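Local coordinates for type I modular polyketide synthase (Streptomyces albus subsp. albus, PDB 6IYT), which probably selects and transfers acyl extender units, such as ethylmalonyl groups from coenzyme A, in salinomycin polyketide assembly, acting as an acyltransferase domain, at residues P126-Q131 against H212-I217; S395-L400 against T420-E425. All blocks are in the same frame, centred on the assembly; numbering follows the deposited sequence.

Interaction 1 (P126-Q131 against H212-I217)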
ATOM      1  N   PRO A 126      -2.277  -1.370   4.868  1.00  5.83           N
ATOM      2  CA  PRO A 126      -3.381  -2.311   5.137  1.00  6.50           C
ATOM      3  C   PRO A 126      -2.971  -3.529   5.959  1.00  7.38           C
ATOM      4  O   PRO A 126      -1.789  -3.726   6.257  1.00  7.55           O
ATOM      5  CB  PRO A 126      -3.835  -2.748   3.742  1.00  6.67           C
ATOM      6  CG  PRO A 126      -2.697  -2.455   2.831  1.00  8.70           C
ATOM      7  CD  PRO A 126      -1.805  -1.424   3.479  1.00  6.40           C
ATOM      8  N   GLY A 127      -3.931  -4.349   6.288  1.00  9.90           N
ATOM      9  CA  GLY A 127      -3.647  -5.645   6.933  1.00 11.33           C
ATOM     10  C   GLY A 127      -3.597  -6.758   5.911  1.00 13.30           C
ATOM     11  O   GLY A 127      -3.077  -6.586   4.798  1.00 13.64           O
ATOM     12  N   GLN A 128      -4.131  -7.914   6.265  1.00 13.32           N
ATOM     13  CA  GLN A 128      -4.058  -9.051   5.368  1.00 13.46           C
ATOM     14  C   GLN A 128      -5.015  -8.853   4.215  1.00 11.66           C
ATOM     15  O   GLN A 128      -5.978  -8.088   4.315  1.00 13.87           O
ATOM     16  CB  GLN A 128      -4.353 -10.352   6.104  1.00 15.00           C
ATOM     17  CG  GLN A 128      -3.106 -11.112   6.468  1.00 15.63           C
ATOM     18  CD  GLN A 128      -3.351 -12.184   7.495  1.00 15.28           C
ATOM     19  OE1 GLN A 128      -3.858 -13.277   7.181  1.00 17.13           O
ATOM     20  NE2 GLN A 128      -3.035 -11.885   8.720  1.00 13.89           N
ATOM     21  N   GLY A 129      -4.695  -9.462   3.083  1.00 10.59           N
ATOM     22  CA  GLY A 129      -5.497  -9.307   1.871  1.00 10.68           C
ATOM     23  C   GLY A 129      -4.642  -8.805   0.723  1.00 12.66           C
ATOM     24  O   GLY A 129      -5.025  -8.919  -0.468  1.00 11.59           O
ATOM     25  N   SER A 130      -3.489  -8.230   1.084  1.00 10.07           N
ATOM     26  CA  SER A 130      -2.522  -7.639   0.128  1.00 13.72           C
ATOM     27  C   SER A 130      -1.720  -8.697  -0.662  1.00 11.71           C
ATOM     28  O   SER A 130      -1.002  -8.363  -1.608  1.00 12.59           O
ATOM     29  CB  SER A 130      -1.530  -6.751   0.913  1.00 16.68           C
ATOM     30  OG  SER A 130      -1.804  -5.406   0.646  1.00 34.45           O
ATOM     31  N   GLN A 131      -1.619  -9.882  -0.093  1.00  9.98           N
ATOM     32  CA  GLN A 131      -0.552 -10.786  -0.449  1.00  9.74           C
ATOM     33  C   GLN A 131      -0.829 -11.414  -1.816  1.00  8.27           C
ATOM     34  O   GLN A 131      -1.978 -11.692  -2.147  1.00 10.34           O
ATOM     35  CB  GLN A 131      -0.414 -11.897   0.655  1.00 10.67           C
ATOM     36  CG  GLN A 131      -1.650 -12.781   0.841  1.00 12.79           C
ATOM     37  CD  GLN A 131      -2.640 -12.274   1.895  1.00 14.49           C
ATOM     38  OE1 GLN A 131      -2.636 -11.106   2.258  1.00 15.60           O
ATOM     39  NE2 GLN A 131      -3.466 -13.189   2.431  1.00 14.93           N
ATOM     40  N   HIS A 212      -4.199  -0.320   9.125  1.00  5.62           N
ATOM     41  CA  HIS A 212      -5.419  -1.114   9.298  1.00  6.84           C
ATOM     42  C   HIS A 212      -5.026  -2.433   9.983  1.00  7.31           C
ATOM     43  O   HIS A 212      -4.169  -3.161   9.474  1.00  6.39           O
ATOM     44  CB  HIS A 212      -6.031  -1.383   7.929  1.00  6.77           C
ATOM     45  CG  HIS A 212      -7.375  -1.994   7.980  1.00  7.58           C
ATOM     46  ND1 HIS A 212      -8.503  -1.360   7.483  1.00  9.56           N
ATOM     47  CD2 HIS A 212      -7.801  -3.152   8.521  1.00  6.68           C
ATOM     48  CE1 HIS A 212      -9.544  -2.174   7.606  1.00  6.90           C
ATOM     49  NE2 HIS A 212      -9.136  -3.276   8.205  1.00  9.19           N
ATOM     50  N   SER A 213      -5.524  -2.657  11.209  1.00  7.54           N
ATOM     51  CA  SER A 213      -5.190  -3.885  11.941  1.00  8.96           C
ATOM     52  C   SER A 213      -3.651  -3.989  12.101  1.00  7.12           C
ATOM     53  O   SER A 213      -3.037  -3.039  12.480  1.00  6.63           O
ATOM     54  CB  SER A 213      -5.758  -5.085  11.186  1.00 11.60           C
ATOM     55  OG  SER A 213      -5.730  -6.253  11.991  1.00 14.18           O
ATOM     56  N   GLN A 214      -3.055  -5.118  11.672  1.00  6.79           N
ATOM     57  CA  GLN A 214      -1.602  -5.331  11.746  1.00  6.76           C
ATOM     58  C   GLN A 214      -0.827  -4.266  10.968  1.00  5.84           C
ATOM     59  O   GLN A 214       0.355  -3.981  11.278  1.00  5.87           O
ATOM     60  CB  GLN A 214      -1.239  -6.739  11.199  1.00  7.88           C
ATOM     61  CG  GLN A 214      -1.523  -6.875   9.725  1.00  9.51           C
ATOM     62  CD  GLN A 214      -1.427  -8.281   9.199  1.00 12.62           C
ATOM     63  OE1 GLN A 214      -0.418  -8.656   8.564  1.00 16.88           O
ATOM     64  NE2 GLN A 214      -2.509  -9.033   9.332  1.00 13.62           N
ATOM     65  N   GLY A 215      -1.490  -3.624  10.007  1.00  5.06           N
ATOM     66  CA  GLY A 215      -0.874  -2.543   9.248  1.00  4.95           C
ATOM     67  C   GLY A 215      -0.380  -1.399  10.122  1.00  5.02           C
ATOM     68  O   GLY A 215       0.458  -0.588   9.701  1.00  4.54           O
ATOM     69  N   GLU A 216      -1.035  -1.192  11.250  1.00  4.52           N
ATOM     70  CA  GLU A 216      -0.604  -0.122  12.141  1.00  4.69           C
ATOM     71  C   GLU A 216       0.816  -0.361  12.640  1.00  4.47           C
ATOM     72  O   GLU A 216       1.479   0.566  13.056  1.00  4.41           O
ATOM     73  CB  GLU A 216      -1.574   0.029  13.310  1.00  5.58           C
ATOM     74  CG  GLU A 216      -2.887   0.708  12.927  1.00  6.28           C
ATOM     75  CD  GLU A 216      -3.598   1.372  14.104  1.00  7.45           C
ATOM     76  OE1 GLU A 216      -4.195   2.455  13.897  1.00  7.05           O
ATOM     77  OE2 GLU A 216      -3.477   0.884  15.258  1.00  9.00           O
ATOM     78  N   ILE A 217       1.243  -1.624  12.702  1.00  4.36           N
ATOM     79  CA  ILE A 217       2.637  -1.916  13.136  1.00  4.38           C
ATOM     80  C   ILE A 217       3.648  -1.407  12.072  1.00  4.08           C
ATOM     81  O   ILE A 217       4.636  -0.715  12.393  1.00  3.93           O
ATOM     82  CB  ILE A 217       2.846  -3.409  13.371  1.00  4.33           C
ATOM     83  CG1 ILE A 217       1.846  -3.940  14.402  1.00  4.99           C
ATOM     84  CG2 ILE A 217       4.271  -3.670  13.802  1.00  4.47           C
ATOM     85  CD1 ILE A 217       1.718  -5.457  14.409  1.00  5.30           C
TER
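Gly127 and Gln214 meet where the loop after strand 120-125 passes the Gly-His-Ser-Gln-Gly turn of the acyltransferase fold, a sequence and shape consistent with a nucleophile elbow. The aliphatic part of Gln214 does the touching: its CG lies 3.7 Å from Gly127 CA. The chi1 of 66° sets that CG between the backbone N and carbonyl carbon of Gln214, and the extended chain then runs on to Gln128. There the two glutamine side chains cross at about a right angle, with amide planes 71° apart. Beside them the backbones touch. Pro126 O sits 3.3 Å from Gly215 CA, an approach possible because Gly215 presents no side chain, and this buried carbonyl oxygen has no polar partner in the model. His212 contributes its CB, which packs 4.0 Å from Pro126 CA.

The turn is closed by its own backbone. It is of type II', runs from His212 to Gly215, and has Gly215 N donating to His212 O at 2.8 Å, which leaves Ser213 at its first corner. Ser213 OG is hydrogen-bonded to His320 NE2, an arrangement consistent with the serine-histidine pair of acyltransferases, while Asn369 holds Ser213 O from outside. In relatives, backbone N-H groups corresponding to those of Gln128 and Gln214 form the oxyanion hole, a role that probably applies here. The far side of the 126-131 loop is braced from within: Gly129 N donates to Gln131 OE1 over 2.8 Å, tilted 24° from the carbonyl plane.

Interaction 2 (S395-L400 against T420-E425)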
ATOM      1  N   SER A 395       1.524  -1.031  -0.369  1.00  4.83           N
ATOM      2  CA  SER A 395       1.176  -2.453  -0.303  1.00  5.20           C
ATOM      3  C   SER A 395       1.437  -3.186  -1.632  1.00  5.51           C
ATOM      4  O   SER A 395       1.629  -2.573  -2.650  1.00  4.66           O
ATOM      5  CB  SER A 395      -0.295  -2.597   0.046  1.00  5.16           C
ATOM      6  OG  SER A 395      -1.091  -2.186  -1.022  1.00  6.15           O
ATOM      7  N   ALA A 396       1.457  -4.517  -1.562  1.00  5.32           N
ATOM      8  CA  ALA A 396       1.686  -5.376  -2.709  1.00  6.77           C
ATOM      9  C   ALA A 396       0.455  -5.456  -3.639  1.00  6.38           C
ATOM     10  O   ALA A 396       0.580  -5.850  -4.763  1.00  4.95           O
ATOM     11  CB  ALA A 396       2.065  -6.772  -2.223  1.00  7.59           C
ATOM     12  N   HIS A 397      -0.715  -5.040  -3.147  1.00  6.61           N
ATOM     13  CA  HIS A 397      -1.973  -5.140  -3.928  1.00  8.02           C
ATOM     14  C   HIS A 397      -3.011  -4.280  -3.265  1.00  8.01           C
ATOM     15  O   HIS A 397      -3.082  -4.274  -2.048  1.00  8.08           O
ATOM     16  CB  HIS A 397      -2.470  -6.599  -3.981  1.00  8.64           C
ATOM     17  CG  HIS A 397      -3.746  -6.771  -4.748  1.00  8.55           C
ATOM     18  ND1 HIS A 397      -3.793  -6.721  -6.116  1.00  9.36           N
ATOM     19  CD2 HIS A 397      -5.025  -6.961  -4.338  1.00 12.08           C
ATOM     20  CE1 HIS A 397      -5.049  -6.813  -6.525  1.00 12.35           C
ATOM     21  NE2 HIS A 397      -5.820  -6.939  -5.465  1.00 12.64           N
ATOM     22  N   PRO A 398      -3.713  -3.420  -4.043  1.00  8.27           N
ATOM     23  CA  PRO A 398      -4.481  -2.332  -3.373  1.00 10.20           C
ATOM     24  C   PRO A 398      -5.760  -2.852  -2.777  1.00 12.89           C
ATOM     25  O   PRO A 398      -6.542  -3.545  -3.468  1.00 17.12           O
ATOM     26  CB  PRO A 398      -4.801  -1.344  -4.487  1.00 11.08           C
ATOM     27  CG  PRO A 398      -4.209  -1.866  -5.715  1.00 10.67           C
ATOM     28  CD  PRO A 398      -3.609  -3.224  -5.487  1.00  9.25           C
ATOM     29  N   VAL A 399      -5.886  -2.744  -1.470  1.00  9.32           N
ATOM     30  CA  VAL A 399      -7.041  -3.285  -0.832  1.00 10.43           C
ATOM     31  C   VAL A 399      -7.910  -2.277  -0.152  1.00  8.96           C
ATOM     32  O   VAL A 399      -9.056  -2.569   0.107  1.00  7.63           O
ATOM     33  CB  VAL A 399      -6.704  -4.434   0.114  1.00 14.27           C
ATOM     34  CG1 VAL A 399      -6.144  -5.621  -0.678  1.00 14.06           C
ATOM     35  CG2 VAL A 399      -5.746  -4.003   1.178  1.00 13.99           C
ATOM     36  N   LEU A 400      -7.390  -1.091   0.115  1.00  8.10           N
ATOM     37  CA  LEU A 400      -8.184  -0.043   0.757  1.00  7.87           C
ATOM     38  C   LEU A 400      -8.438   1.177  -0.135  1.00  8.08           C
ATOM     39  O   LEU A 400      -9.204   2.056   0.222  1.00  8.01           O
ATOM     40  CB  LEU A 400      -7.519   0.384   2.072  1.00  7.90           C
ATOM     41  CG  LEU A 400      -7.437  -0.711   3.123  1.00  7.73           C
ATOM     42  CD1 LEU A 400      -6.599  -0.266   4.336  1.00  7.92           C
ATOM     43  CD2 LEU A 400      -8.817  -1.148   3.546  1.00  8.21           C
ATOM     44  N   THR A 420       0.597   0.775  -4.813  1.00  4.77           N
ATOM     45  CA  THR A 420       1.972   0.642  -5.179  1.00  4.87           C
ATOM     46  C   THR A 420       2.108  -0.517  -6.139  1.00  4.94           C
ATOM     47  O   THR A 420       2.132  -0.297  -7.336  1.00  5.74           O
ATOM     48  CB  THR A 420       2.882   0.478  -3.966  1.00  5.13           C
ATOM     49  OG1 THR A 420       2.610   1.539  -3.030  1.00  5.07           O
ATOM     50  CG2 THR A 420       4.325   0.549  -4.378  1.00  5.20           C
ATOM     51  N   LEU A 421       2.116  -1.751  -5.638  1.00  4.59           N
ATOM     52  CA  LEU A 421       2.068  -2.890  -6.527  1.00  5.07           C
ATOM     53  C   LEU A 421       0.668  -3.452  -6.679  1.00  5.86           C
ATOM     54  O   LEU A 421      -0.272  -2.934  -6.120  1.00  6.50           O
ATOM     55  CB  LEU A 421       3.042  -3.984  -6.063  1.00  4.81           C
ATOM     56  CG  LEU A 421       4.476  -3.565  -5.751  1.00  5.15           C
ATOM     57  CD1 LEU A 421       5.320  -4.781  -5.333  1.00  5.52           C
ATOM     58  CD2 LEU A 421       5.100  -2.886  -6.954  1.00  5.64           C
ATOM     59  N   ARG A 422       0.539  -4.452  -7.553  1.00  5.71           N
ATOM     60  CA  ARG A 422      -0.709  -5.128  -7.754  1.00  6.28           C
ATOM     61  C   ARG A 422      -0.425  -6.580  -8.019  1.00  5.74           C
ATOM     62  O   ARG A 422       0.696  -6.936  -8.377  1.00  5.46           O
ATOM     63  CB  ARG A 422      -1.478  -4.483  -8.930  1.00  6.64           C
ATOM     64  CG  ARG A 422      -2.935  -4.857  -8.999  1.00  9.91           C
ATOM     65  CD  ARG A 422      -3.736  -3.830  -9.819  1.00  9.01           C
ATOM     66  NE  ARG A 422      -3.205  -3.714 -11.178  1.00  8.81           N
ATOM     67  CZ  ARG A 422      -3.682  -2.902 -12.112  1.00 10.31           C
ATOM     68  NH1 ARG A 422      -4.620  -2.014 -11.808  1.00 11.15           N
ATOM     69  NH2 ARG A 422      -3.069  -2.831 -13.294  1.00 10.92           N
ATOM     70  N   ARG A 423      -1.427  -7.445  -7.788  1.00  6.65           N
ATOM     71  CA  ARG A 423      -1.234  -8.878  -7.979  1.00  7.76           C
ATOM     72  C   ARG A 423      -0.630  -9.180  -9.385  1.00  7.65           C
ATOM     73  O   ARG A 423      -1.157  -8.736 -10.380  1.00  7.68           O
ATOM     74  CB  ARG A 423      -2.591  -9.621  -7.823  1.00  9.67           C
ATOM     75  CG  ARG A 423      -2.479 -11.089  -8.155  1.00 13.19           C
ATOM     76  CD  ARG A 423      -3.754 -11.838  -7.800  1.00 14.23           C
ATOM     77  NE  ARG A 423      -3.639 -13.256  -8.167  1.00 17.70           N
ATOM     78  CZ  ARG A 423      -4.484 -14.196  -7.776  1.00 16.86           C
ATOM     79  NH1 ARG A 423      -5.485 -13.889  -6.964  1.00 18.47           N
ATOM     80  NH2 ARG A 423      -4.333 -15.452  -8.220  1.00 17.97           N
ATOM     81  N   GLN A 424       0.493  -9.918  -9.402  1.00  7.96           N
ATOM     82  CA  GLN A 424       1.247 -10.293 -10.607  1.00  9.03           C
ATOM     83  C   GLN A 424       1.848  -9.110 -11.367  1.00  8.87           C
ATOM     84  O   GLN A 424       2.257  -9.247 -12.518  1.00  8.70           O
ATOM     85  CB  GLN A 424       0.392 -11.145 -11.528  1.00 10.24           C
ATOM     86  CG  GLN A 424       0.205 -12.569 -11.024  1.00 15.06           C
ATOM     87  CD  GLN A 424       1.530 -13.243 -10.658  1.00 19.02           C
ATOM     88  OE1 GLN A 424       2.477 -13.217 -11.424  1.00 28.77           O
ATOM     89  NE2 GLN A 424       1.601 -13.800  -9.456  1.00 27.08           N
ATOM     90  N   GLU A 425       1.914  -7.962 -10.715  1.00  6.09           N
ATOM     91  CA  GLU A 425       2.616  -6.826 -11.250  1.00  6.56           C
ATOM     92  C   GLU A 425       3.591  -6.306 -10.218  1.00  6.10           C
ATOM     93  O   GLU A 425       3.218  -5.521  -9.332  1.00  5.43           O
ATOM     94  CB  GLU A 425       1.613  -5.714 -11.610  1.00  8.12           C
ATOM     95  CG  GLU A 425       0.534  -6.173 -12.578  1.00 10.65           C
ATOM     96  CD  GLU A 425      -0.645  -5.223 -12.642  1.00 12.46           C
ATOM     97  OE1 GLU A 425      -0.424  -4.019 -12.854  1.00 14.15           O
ATOM     98  OE2 GLU A 425      -1.794  -5.705 -12.588  1.00 15.82           O
TER
HETATM   99  O   HOH W   1      -0.974  -1.433  -3.737  1.00  3.23           O
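His397 swings its CG anti to the backbone N (chi1 180°), and Arg422 does nearly the same with its own CG (chi1 -164°), which brings imidazole and arginine methylene together at 3.5 Å between His397 ND1 and Arg422 CG. The contact joins the loops that follow the two neighbouring parallel strands, 388-393 and 416-418, of a beta-alpha-beta crossover through helix 401-411. ND1 is also an acceptor: Arg423 N donates to His397 ND1 at 3.0 Å, coming in near the ring edge but 21° out of its plane. Pro398 CD lies over one face of the same ring, offset toward its rim, and touches Leu421 O at 3.4 Å.

Deeper in, the loops are joined directly and through solvent. Leu421 N reaches Ser395 O at 3.1 Å in a fairly straight bond. A single water accepts from Thr420 N and donates to both Ser395 OG and Leu421 O, adding a third, water-mediated link. Glu393 also holds Ser395 OG through OE2, while Glu393 O is hydrogen-bonded to Thr420 OG1. Trp132 NE1 meets Ala396 O.

Farther along 420-425, a type II turn from Arg422 to Glu425 is closed by Glu425 N bonding Arg422 O, and a side-on salt bridge spans it: Arg422 NE approaches Glu425 OE2 at 2.8 Å from above the carboxylate plane, whereas Arg422 NH2 meets the syn lone pair of Glu425 OE1 at 2.9 Å.

Overall arrangement
From the N terminus, strand 120-125 delivers the chain to 126-131, and interaction 1 closes after 80 mostly helical residues, when strand 208-211 delivers 212-217. Interaction 2 opens later, after strand 388-393, and closes the shorter excursion through helix 401-411 and strand 416-418. The two follow in series, neither nesting nor crossing. In space they are neighbours, centres 12 Å apart, because the four strands stand in the order 208-211, 120-125, 388-393, 416-418. Each contact pairs the loops of adjacent strands, and the middle two loops meet through Ser130 with His397 and Pro126 with Val399: a worked example of loops knitted together along one parallel sheet.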